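Local coordinates for glycosylation Associate Protein 1 (Streptococcus agalactiae serotype V, PDB 6OYC), which probably acts with its partner Gap proteins in the glycosylation and export of cell-surface proteins by the accessory Sec system, at residues His3-Trp8 / Val51-Met56; Ser7-Asn12 / Ser233-His238; Leu96-Gly101 / Ile134-Asn139. One frame throughout, in Å; residues are numbered along the deposited sequence.

Contacts 1 and 2 share S7 and W8, and their centres are about 9 Å apart, both at the ends of central strands in the parallel seven-stranded sheet. Contact 1 joins strand 2-5 to strand 48-52, and contact 2 joins the loop after strand 2-5 to the loop after its other neighbour, strand 229-233; the two meet at I5 O and S233 N, 2.9 Å apart. Contact 3 belongs to the antiparallel sheet, about 33 Å and 35 Å from their centres. Strands 103-106 to 204-205 of that sheet all fall between parallel strands 73-75 and 229-233, so it is inserted into the N-terminal parallel-sheet domain, whose fold is consistent with the GT-B-like family.

Contact 1. Residues His3-Trp8 / Val51-Met56; sequences HFIPSW and VVLNYM
V51 N donates to F4 O at 2.7 Å, a bond near the end of the pairing between parallel strands 2-5 and 48-52. Beside it, I5 CG1 packs obliquely against V51 CB at 4.0 Å, and P6 CD lies 3.1 Å from V51 O. Proline has no N-H to offer that carbonyl, and past it the chains part. N54 bridges the widening gap. Its CB rests on Y9, and CG, placed between the backbone N and the carbonyl carbon (chi1 60°), turns the amide toward the backbone of W8. At the tip OD1 accepts a hydrogen bond from water 1 at 2.7 Å, while ND2 makes a weak, bent bond to W8 O at 3.0 Å; its stronger partner is Y16 O. Water 1 also accepts from W8 N. Water 2 links L53 N to P6 O, to which it donates at 2.9 Å. The indole of W8 has P6 CB over the centre of one face, and its CE3 meets M56 CE at 4.0 Å. The chemistry is that of two strand ends diverging into loops: two waters and one amide take over from direct backbone pairing, meeting the needs of buried polar groups while apolar side chains close around them.

Contact 2. Residues Ser7-Asn12 / Ser233-His238; sequences SWYNEN and SFNQVH. With SO4 (sulfate ion), chain J.
Y9 OH and H238 ND1 lie 2.7 Å apart and share a hydrogen bond that either could donate, linking the loops after two neighbouring strands of the parallel, Rossmann-like sheet. From strand 2-5 the chain passes by way of helix 33-43 to strand 48-52 on one side, whereas strand 229-233 leads to strand 250-255 on the other. The contact thus marks a topological switch point, where loops diverging from the strand ends form a natural crevice. The imidazole is gripped at both nitrogens: NE2 donates to S233 O at 2.6 Å, with the acceptor almost in the ring plane. H238 CG sits between its own backbone N and carbonyl carbon (chi1 64°), which folds the ring back toward S233, and the residue occupies the N-cap position of helix 239-242.

N235 organises the next layer. Its OD1 accepts from V237 N at 3.1 Å, closing an Asx turn, while ND2 reaches across to S7 OG in a weak bond of 3.2 Å. Farther back toward the strands, water 3 accepts from S7 N and hydrogen-bonds S233 OG. At the next residue, Q236 N donates to sulfate O1 at 2.8 Å; N264, N260 and N261 also hold this ion, which probably came from the crystallisation liquor.

Packing fills in around the polar network. N235 CB lies over one face of the H238 ring, offset toward its rim. The rings of Y9 and H238 meet rim to rim with planes at 68°. N235 ND2 also stands at the edge of the Y9 ring, 3.7 Å from CD2. V237 slides along the same ring obliquely, its CG2 coming to 3.5 Å from Y9 CE2.

Contact 3. Residues Leu96-Gly101 / Ile134-Asn139; sequences LNWPEG and IDYFAN
L96 and I134 meet tip to tip, CD1 to CD1 at 3.7 Å, at the more buried end of a surface contact where the loop before strand 103-106 lies against the antiparallel sheet. I134 is the buried residue here, and W98 joins L96 in closing over it. W98 CH2 rests at 4.0 Å from both CD1 and CG2 of I134, so that the benzo corner of the indole bears on two branches of one side chain. L96 CB stands 3.8 Å above one face of the indole, offset toward the rim, while NE1 is tied down by F93 O. A121, on the adjoining strand 118-125, touches both W98 and I134. Two residues farther along strand 131-138 lies the more open side. W98 and Y136 slide past each other in opposite directions and approach obliquely, CZ3 lying 3.8 Å from CE2. With CG roughly anti to the backbone N (chi1 -156°), the phenol extends toward the loop and brings its OH to 3.7 Å from P99 CG. Y136 and P99 are both partly exposed, whereas I134 is buried. No hydrogen bond crosses between the two segments: the loop meets strand 131-138 through van der Waals contact and the burial of apolar surface, so the attachment is apolar, without a directional bond between the segments.

Contact 1. Residues His3-Trp8 / Val51-Met56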
loop_
_atom_site.group_PDB
_atom_site.type_symbol
_atom_site.label_atom_id
_atom_site.label_comp_id
_atom_site.label_asym_id
_atom_site.label_seq_id
_atom_site.Cartn_x
_atom_site.Cartn_y
_atom_site.Cartn_z
ATOM N N HIS A 3 -12.392 10.173 -13.782
ATOM C CA HIS A 3 -12.726 8.902 -13.149
ATOM C C HIS A 3 -11.449 8.081 -12.994
ATOM O O HIS A 3 -10.836 7.683 -13.996
ATOM C CB HIS A 3 -13.759 8.147 -13.975
ATOM C CG HIS A 3 -14.913 8.990 -14.400
ATOM N ND1 HIS A 3 -16.140 8.934 -13.777
ATOM C CD2 HIS A 3 -15.024 9.927 -15.373
ATOM C CE1 HIS A 3 -16.963 9.790 -14.356
ATOM N NE2 HIS A 3 -16.308 10.410 -15.322
ATOM N N PHE A 4 -11.052 7.826 -11.742
ATOM C CA PHE A 4 -9.848 7.053 -11.462
ATOM C C PHE A 4 -10.236 5.597 -11.253
ATOM O O PHE A 4 -11.166 5.298 -10.493
ATOM C CB PHE A 4 -9.117 7.575 -10.221
ATOM C CG PHE A 4 -8.341 8.848 -10.451
ATOM C CD1 PHE A 4 -8.965 10.094 -10.338
ATOM C CD2 PHE A 4 -6.993 8.805 -10.761
ATOM C CE1 PHE A 4 -8.251 11.271 -10.539
ATOM C CE2 PHE A 4 -6.278 9.971 -10.964
ATOM C CZ PHE A 4 -6.903 11.205 -10.852
ATOM N N ILE A 5 -9.534 4.691 -11.923
ATOM C CA ILE A 5 -9.776 3.271 -11.694
ATOM C C ILE A 5 -8.501 2.686 -11.096
ATOM O O ILE A 5 -7.494 2.573 -11.807
ATOM C CB ILE A 5 -10.179 2.543 -12.979
ATOM C CG1 ILE A 5 -11.451 3.191 -13.564
ATOM C CG2 ILE A 5 -10.354 1.061 -12.700
ATOM C CD1 ILE A 5 -12.013 2.459 -14.734
ATOM N N PRO A 6 -8.500 2.305 -9.812
ATOM C CA PRO A 6 -7.285 1.797 -9.166
ATOM C C PRO A 6 -7.069 0.317 -9.453
ATOM O O PRO A 6 -7.918 -0.367 -10.025
ATOM C CB PRO A 6 -7.572 2.015 -7.671
ATOM C CG PRO A 6 -9.055 1.784 -7.571
ATOM C CD PRO A 6 -9.653 2.311 -8.887
ATOM N N SER A 7 -5.907 -0.169 -9.022
ATOM C CA SER A 7 -5.561 -1.594 -9.036
ATOM C C SER A 7 -5.248 -2.011 -7.608
ATOM O O SER A 7 -4.076 -2.195 -7.251
ATOM C CB SER A 7 -4.366 -1.895 -9.966
ATOM O OG SER A 7 -4.762 -1.758 -11.316
ATOM N N TRP A 8 -6.278 -2.093 -6.783
ATOM C CA TRP A 8 -6.057 -2.416 -5.377
ATOM C C TRP A 8 -6.563 -3.819 -5.114
ATOM O O TRP A 8 -7.323 -4.054 -4.166
ATOM C CB TRP A 8 -6.754 -1.415 -4.458
ATOM C CG TRP A 8 -6.274 -0.012 -4.619
ATOM C CD1 TRP A 8 -5.065 0.402 -5.121
ATOM C CD2 TRP A 8 -6.992 1.170 -4.272
ATOM N NE1 TRP A 8 -4.995 1.784 -5.116
ATOM C CE2 TRP A 8 -6.160 2.276 -4.586
ATOM C CE3 TRP A 8 -8.260 1.408 -3.721
ATOM C CZ2 TRP A 8 -6.558 3.588 -4.376
ATOM C CZ3 TRP A 8 -8.646 2.715 -3.498
ATOM C CH2 TRP A 8 -7.806 3.789 -3.839
ATOM N N VAL A 51 -13.361 4.787 -8.934
ATOM C CA VAL A 51 -14.241 3.738 -9.446
ATOM C C VAL A 51 -13.590 2.414 -9.065
ATOM O O VAL A 51 -12.624 1.981 -9.711
ATOM C CB VAL A 51 -14.460 3.836 -10.965
ATOM C CG1 VAL A 51 -15.364 2.719 -11.444
ATOM C CG2 VAL A 51 -15.021 5.220 -11.377
ATOM N N VAL A 52 -14.132 1.757 -8.041
ATOM C CA VAL A 52 -13.493 0.607 -7.400
ATOM C C VAL A 52 -14.190 -0.654 -7.878
ATOM O O VAL A 52 -15.393 -0.829 -7.652
ATOM C CB VAL A 52 -13.548 0.718 -5.867
ATOM C CG1 VAL A 52 -12.956 -0.538 -5.209
ATOM C CG2 VAL A 52 -12.802 1.966 -5.415
ATOM N N LEU A 53 -13.434 -1.549 -8.508
ATOM C CA LEU A 53 -14.055 -2.695 -9.159
ATOM C C LEU A 53 -14.098 -3.935 -8.285
ATOM O O LEU A 53 -14.978 -4.775 -8.480
ATOM C CB LEU A 53 -13.330 -3.026 -10.462
ATOM C CG LEU A 53 -13.373 -1.971 -11.565
ATOM C CD1 LEU A 53 -12.709 -2.512 -12.844
ATOM C CD2 LEU A 53 -14.785 -1.526 -11.861
ATOM N N ASN A 54 -13.177 -4.083 -7.334
ATOM C CA ASN A 54 -13.115 -5.287 -6.517
ATOM C C ASN A 54 -13.824 -5.074 -5.189
ATOM O O ASN A 54 -14.165 -3.957 -4.802
ATOM C CB ASN A 54 -11.664 -5.714 -6.273
ATOM C CG ASN A 54 -10.850 -4.647 -5.557
ATOM O OD1 ASN A 54 -10.824 -3.489 -5.968
ATOM N ND2 ASN A 54 -10.186 -5.037 -4.485
ATOM N N TYR A 55 -14.043 -6.185 -4.493
ATOM C CA TYR A 55 -14.706 -6.190 -3.191
ATOM C C TYR A 55 -13.812 -5.514 -2.139
ATOM O O TYR A 55 -12.679 -5.952 -1.901
ATOM C CB TYR A 55 -15.005 -7.645 -2.824
ATOM C CG TYR A 55 -15.710 -7.906 -1.513
ATOM C CD1 TYR A 55 -16.923 -7.288 -1.204
ATOM C CD2 TYR A 55 -15.170 -8.788 -0.584
ATOM C CE1 TYR A 55 -17.569 -7.546 -0.016
ATOM C CE2 TYR A 55 -15.813 -9.065 0.596
ATOM C CZ TYR A 55 -17.004 -8.435 0.879
ATOM O OH TYR A 55 -17.644 -8.699 2.059
ATOM N N MET A 56 -14.296 -4.444 -1.511
ATOM C CA MET A 56 -13.475 -3.666 -0.574
ATOM C C MET A 56 -14.265 -3.285 0.680
ATOM O O MET A 56 -14.592 -2.112 0.902
ATOM C CB MET A 56 -12.921 -2.420 -1.274
ATOM C CG MET A 56 -11.821 -2.729 -2.282
ATOM S SD MET A 56 -10.320 -3.137 -1.378
ATOM C CE MET A 56 -9.570 -1.504 -1.256
HETATM O O HOH W 1 -9.167 -1.720 -7.228
HETATM O O HOH W 2 -10.605 -1.270 -9.548
#

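Contact 2. Residues Ser7-Asn12 / Ser233-His238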
loop_
_atom_site.group_PDB
_atom_site.type_symbol
_atom_site.label_atom_id
_atom_site.label_comp_id
_atom_site.label_asym_id
_atom_site.label_seq_id
_atom_site.Cartn_x
_atom_site.Cartn_y
_atom_site.Cartn_z
ATOM N N SER A 7 -5.907 -0.169 -9.022
ATOM C CA SER A 7 -5.561 -1.594 -9.036
ATOM C C SER A 7 -5.248 -2.011 -7.608
ATOM O O SER A 7 -4.076 -2.195 -7.251
ATOM C CB SER A 7 -4.366 -1.895 -9.966
ATOM O OG SER A 7 -4.762 -1.758 -11.316
ATOM N N TRP A 8 -6.278 -2.093 -6.783
ATOM C CA TRP A 8 -6.057 -2.416 -5.377
ATOM C C TRP A 8 -6.563 -3.819 -5.114
ATOM O O TRP A 8 -7.323 -4.054 -4.166
ATOM C CB TRP A 8 -6.754 -1.415 -4.458
ATOM C CG TRP A 8 -6.274 -0.012 -4.619
ATOM C CD1 TRP A 8 -5.065 0.402 -5.121
ATOM C CD2 TRP A 8 -6.992 1.170 -4.272
ATOM N NE1 TRP A 8 -4.995 1.784 -5.116
ATOM C CE2 TRP A 8 -6.160 2.276 -4.586
ATOM C CE3 TRP A 8 -8.260 1.408 -3.721
ATOM C CZ2 TRP A 8 -6.558 3.588 -4.376
ATOM C CZ3 TRP A 8 -8.646 2.715 -3.498
ATOM C CH2 TRP A 8 -7.806 3.789 -3.839
ATOM N N TYR A 9 -6.158 -4.733 -5.987
ATOM C CA TYR A 9 -6.676 -6.082 -6.079
ATOM C C TYR A 9 -5.966 -7.002 -5.086
ATOM O O TYR A 9 -4.943 -6.653 -4.485
ATOM C CB TYR A 9 -6.506 -6.598 -7.505
ATOM C CG TYR A 9 -7.296 -5.797 -8.490
ATOM C CD1 TYR A 9 -8.660 -5.605 -8.297
ATOM C CD2 TYR A 9 -6.692 -5.204 -9.596
ATOM C CE1 TYR A 9 -9.411 -4.877 -9.171
ATOM C CE2 TYR A 9 -7.456 -4.448 -10.493
ATOM C CZ TYR A 9 -8.821 -4.297 -10.269
ATOM O OH TYR A 9 -9.622 -3.564 -11.121
ATOM N N ASN A 10 -6.528 -8.196 -4.925
ATOM C CA ASN A 10 -5.928 -9.257 -4.129
ATOM C C ASN A 10 -5.128 -10.147 -5.069
ATOM O O ASN A 10 -5.649 -10.603 -6.090
ATOM C CB ASN A 10 -7.011 -10.052 -3.396
ATOM C CG ASN A 10 -6.461 -11.208 -2.555
ATOM O OD1 ASN A 10 -5.576 -11.951 -2.980
ATOM N ND2 ASN A 10 -7.031 -11.387 -1.364
ATOM N N GLU A 11 -3.861 -10.379 -4.713
ATOM C CA GLU A 11 -2.937 -11.143 -5.548
ATOM C C GLU A 11 -3.463 -12.536 -5.871
ATOM O O GLU A 11 -3.232 -13.055 -6.967
ATOM C CB GLU A 11 -1.592 -11.270 -4.830
ATOM C CG GLU A 11 -0.390 -10.881 -5.645
ATOM C CD GLU A 11 0.888 -10.946 -4.835
ATOM O OE1 GLU A 11 0.929 -11.655 -3.797
ATOM O OE2 GLU A 11 1.854 -10.272 -5.238
ATOM N N ASN A 12 -4.116 -13.184 -4.916
ATOM C CA ASN A 12 -4.511 -14.574 -5.083
ATOM C C ASN A 12 -5.973 -14.741 -5.457
ATOM O O ASN A 12 -6.410 -15.867 -5.695
ATOM C CB ASN A 12 -4.181 -15.342 -3.808
ATOM C CG ASN A 12 -2.708 -15.252 -3.481
ATOM O OD1 ASN A 12 -1.869 -15.537 -4.341
ATOM N ND2 ASN A 12 -2.378 -14.803 -2.272
ATOM N N SER A 233 -5.444 2.782 -13.915
ATOM C CA SER A 233 -4.308 2.009 -13.433
ATOM C C SER A 233 -4.050 0.833 -14.377
ATOM O O SER A 233 -4.901 -0.052 -14.512
ATOM C CB SER A 233 -4.633 1.516 -12.024
ATOM O OG SER A 233 -3.470 1.341 -11.262
ATOM N N PHE A 234 -2.899 0.821 -15.052
ATOM C CA PHE A 234 -2.650 -0.226 -16.047
ATOM C C PHE A 234 -2.622 -1.603 -15.389
ATOM O O PHE A 234 -1.787 -1.865 -14.521
ATOM C CB PHE A 234 -1.328 0.022 -16.789
ATOM C CG PHE A 234 -1.097 -0.924 -17.951
ATOM C CD1 PHE A 234 -0.731 -2.247 -17.734
ATOM C CD2 PHE A 234 -1.240 -0.487 -19.258
ATOM C CE1 PHE A 234 -0.514 -3.110 -18.797
ATOM C CE2 PHE A 234 -1.024 -1.342 -20.322
ATOM C CZ PHE A 234 -0.656 -2.658 -20.094
ATOM N N ASN A 235 -3.500 -2.498 -15.833
ATOM C CA ASN A 235 -3.540 -3.843 -15.287
ATOM C C ASN A 235 -4.197 -4.782 -16.291
ATOM O O ASN A 235 -5.307 -4.509 -16.767
ATOM C CB ASN A 235 -4.311 -3.854 -13.958
ATOM C CG ASN A 235 -3.925 -5.013 -13.085
ATOM O OD1 ASN A 235 -3.804 -6.138 -13.556
ATOM N ND2 ASN A 235 -3.703 -4.743 -11.805
ATOM N N GLN A 236 -3.534 -5.897 -16.595
ATOM C CA GLN A 236 -4.150 -6.854 -17.512
ATOM C C GLN A 236 -5.440 -7.458 -16.964
ATOM O O GLN A 236 -6.257 -7.940 -17.749
ATOM C CB GLN A 236 -3.175 -7.978 -17.865
ATOM C CG GLN A 236 -2.720 -8.809 -16.685
ATOM C CD GLN A 236 -1.647 -9.836 -17.061
ATOM O OE1 GLN A 236 -0.508 -9.761 -16.586
ATOM N NE2 GLN A 236 -2.006 -10.793 -17.920
ATOM N N VAL A 237 -5.663 -7.450 -15.649
ATOM C CA VAL A 237 -6.918 -8.026 -15.156
ATOM C C VAL A 237 -8.126 -7.186 -15.563
ATOM O O VAL A 237 -9.249 -7.698 -15.552
ATOM C CB VAL A 237 -6.888 -8.226 -13.623
ATOM C CG1 VAL A 237 -5.675 -9.069 -13.206
ATOM C CG2 VAL A 237 -6.872 -6.872 -12.899
ATOM N N HIS A 238 -7.947 -5.912 -15.934
ATOM C CA HIS A 238 -9.108 -5.118 -16.327
ATOM C C HIS A 238 -8.941 -4.258 -17.586
ATOM O O HIS A 238 -9.919 -3.648 -18.014
ATOM C CB HIS A 238 -9.556 -4.221 -15.155
ATOM C CG HIS A 238 -8.549 -3.192 -14.751
ATOM N ND1 HIS A 238 -8.435 -2.748 -13.450
ATOM C CD2 HIS A 238 -7.615 -2.516 -15.466
ATOM C CE1 HIS A 238 -7.473 -1.843 -13.382
ATOM N NE2 HIS A 238 -6.966 -1.676 -14.593
HETATM S S SO4 J . 0.475 -6.197 -15.993
HETATM O O1 SO4 J . -0.805 -5.484 -15.979
HETATM O O2 SO4 J . 0.583 -7.039 -17.189
HETATM O O3 SO4 J . 1.581 -5.217 -15.997
HETATM O O4 SO4 J . 0.593 -7.019 -14.771
HETATM O O HOH W 3 -3.685 1.696 -8.559
#

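Contact 3. Residues Leu96-Gly101 / Ile134-Asn139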
loop_
_atom_site.group_PDB
_atom_site.type_symbol
_atom_site.label_atom_id
_atom_site.label_comp_id
_atom_site.label_asym_id
_atom_site.label_seq_id
_atom_site.Cartn_x
_atom_site.Cartn_y
_atom_site.Cartn_z
ATOM N N LEU A 96 -21.584 -9.848 20.618
ATOM C CA LEU A 96 -22.241 -10.702 19.641
ATOM C C LEU A 96 -22.919 -11.887 20.335
ATOM O O LEU A 96 -22.687 -12.180 21.523
ATOM C CB LEU A 96 -21.241 -11.208 18.610
ATOM C CG LEU A 96 -20.539 -10.069 17.872
ATOM C CD1 LEU A 96 -19.503 -10.579 16.898
ATOM C CD2 LEU A 96 -21.581 -9.228 17.165
ATOM N N ASN A 97 -23.759 -12.588 19.568
ATOM C CA ASN A 97 -24.530 -13.709 20.107
ATOM C C ASN A 97 -23.675 -14.978 20.124
ATOM O O ASN A 97 -23.936 -15.956 19.426
ATOM C CB ASN A 97 -25.817 -13.902 19.317
ATOM C CG ASN A 97 -26.856 -12.856 19.644
ATOM O OD1 ASN A 97 -26.980 -12.431 20.777
ATOM N ND2 ASN A 97 -27.586 -12.419 18.645
ATOM N N TRP A 98 -22.616 -14.936 20.949
ATOM C CA TRP A 98 -21.776 -16.105 21.163
ATOM C C TRP A 98 -22.589 -17.215 21.827
ATOM O O TRP A 98 -23.589 -16.938 22.488
ATOM C CB TRP A 98 -20.575 -15.731 22.036
ATOM C CG TRP A 98 -19.691 -14.686 21.398
ATOM C CD1 TRP A 98 -19.519 -13.386 21.800
ATOM C CD2 TRP A 98 -18.883 -14.854 20.226
ATOM N NE1 TRP A 98 -18.651 -12.741 20.954
ATOM C CE2 TRP A 98 -18.245 -13.619 19.980
ATOM C CE3 TRP A 98 -18.633 -15.931 19.364
ATOM C CZ2 TRP A 98 -17.365 -13.433 18.907
ATOM C CZ3 TRP A 98 -17.770 -15.745 18.294
ATOM C CH2 TRP A 98 -17.135 -14.505 18.081
ATOM N N PRO A 99 -22.192 -18.478 21.663
ATOM C CA PRO A 99 -22.757 -19.531 22.525
ATOM C C PRO A 99 -22.576 -19.149 23.989
ATOM O O PRO A 99 -21.567 -18.550 24.367
ATOM C CB PRO A 99 -21.938 -20.776 22.166
ATOM C CG PRO A 99 -21.298 -20.465 20.822
ATOM C CD PRO A 99 -21.120 -18.981 20.781
ATOM N N GLU A 100 -23.571 -19.474 24.813
ATOM C CA GLU A 100 -23.493 -19.139 26.232
ATOM C C GLU A 100 -22.216 -19.688 26.859
ATOM O O GLU A 100 -21.782 -20.800 26.555
ATOM C CB GLU A 100 -24.705 -19.687 26.991
ATOM C CG GLU A 100 -25.040 -18.917 28.292
ATOM C CD GLU A 100 -26.215 -17.936 28.128
ATOM O OE1 GLU A 100 -26.618 -17.315 29.140
ATOM O OE2 GLU A 100 -26.737 -17.784 26.995
ATOM N N GLY A 101 -21.612 -18.890 27.730
ATOM C CA GLY A 101 -20.472 -19.344 28.498
ATOM C C GLY A 101 -19.127 -19.336 27.798
ATOM O O GLY A 101 -18.173 -19.909 28.340
ATOM N N ILE A 134 -14.203 -12.547 11.635
ATOM C CA ILE A 134 -14.163 -13.620 12.617
ATOM C C ILE A 134 -14.100 -14.962 11.887
ATOM O O ILE A 134 -14.976 -15.273 11.060
ATOM C CB ILE A 134 -15.371 -13.575 13.559
ATOM C CG1 ILE A 134 -15.391 -12.269 14.350
ATOM C CG2 ILE A 134 -15.372 -14.793 14.450
ATOM C CD1 ILE A 134 -16.739 -11.987 14.960
ATOM N N ASP A 135 -13.067 -15.758 12.202
ATOM C CA ASP A 135 -13.006 -17.148 11.767
ATOM C C ASP A 135 -13.791 -17.981 12.765
ATOM O O ASP A 135 -13.456 -18.006 13.953
ATOM C CB ASP A 135 -11.568 -17.649 11.681
ATOM C CG ASP A 135 -10.778 -16.992 10.554
ATOM O OD1 ASP A 135 -11.382 -16.340 9.665
ATOM O OD2 ASP A 135 -9.533 -17.127 10.576
ATOM N N TYR A 136 -14.840 -18.640 12.297
ATOM C CA TYR A 136 -15.737 -19.383 13.164
ATOM C C TYR A 136 -15.495 -20.869 12.937
ATOM O O TYR A 136 -15.402 -21.321 11.792
ATOM C CB TYR A 136 -17.190 -18.999 12.887
ATOM C CG TYR A 136 -18.104 -19.251 14.050
ATOM C CD1 TYR A 136 -18.664 -20.507 14.260
ATOM C CD2 TYR A 136 -18.418 -18.234 14.939
ATOM C CE1 TYR A 136 -19.500 -20.739 15.329
ATOM C CE2 TYR A 136 -19.268 -18.453 16.005
ATOM C CZ TYR A 136 -19.804 -19.702 16.202
ATOM O OH TYR A 136 -20.648 -19.910 17.270
ATOM N N PHE A 137 -15.361 -21.613 14.027
ATOM C CA PHE A 137 -14.840 -22.967 13.987
ATOM C C PHE A 137 -15.902 -23.940 14.446
ATOM O O PHE A 137 -16.772 -23.593 15.244
ATOM C CB PHE A 137 -13.604 -23.146 14.895
ATOM C CG PHE A 137 -12.367 -22.539 14.341
ATOM C CD1 PHE A 137 -12.172 -21.164 14.411
ATOM C CD2 PHE A 137 -11.397 -23.338 13.747
ATOM C CE1 PHE A 137 -11.034 -20.595 13.894
ATOM C CE2 PHE A 137 -10.252 -22.772 13.219
ATOM C CZ PHE A 137 -10.074 -21.392 13.280
ATOM N N ALA A 138 -15.796 -25.168 13.945
ATOM C CA ALA A 138 -16.498 -26.312 14.500
ATOM C C ALA A 138 -15.533 -27.483 14.478
ATOM O O ALA A 138 -14.810 -27.674 13.493
ATOM C CB ALA A 138 -17.774 -26.637 13.726
ATOM N N ASN A 139 -15.489 -28.224 15.592
ATOM C CA ASN A 139 -14.593 -29.368 15.752
ATOM C C ASN A 139 -13.168 -29.023 15.353
ATOM O O ASN A 139 -12.525 -29.754 14.601
ATOM C CB ASN A 139 -15.072 -30.573 14.941
ATOM C CG ASN A 139 -16.451 -31.026 15.322
ATOM O OD1 ASN A 139 -17.382 -30.961 14.513
ATOM N ND2 ASN A 139 -16.599 -31.507 16.560
#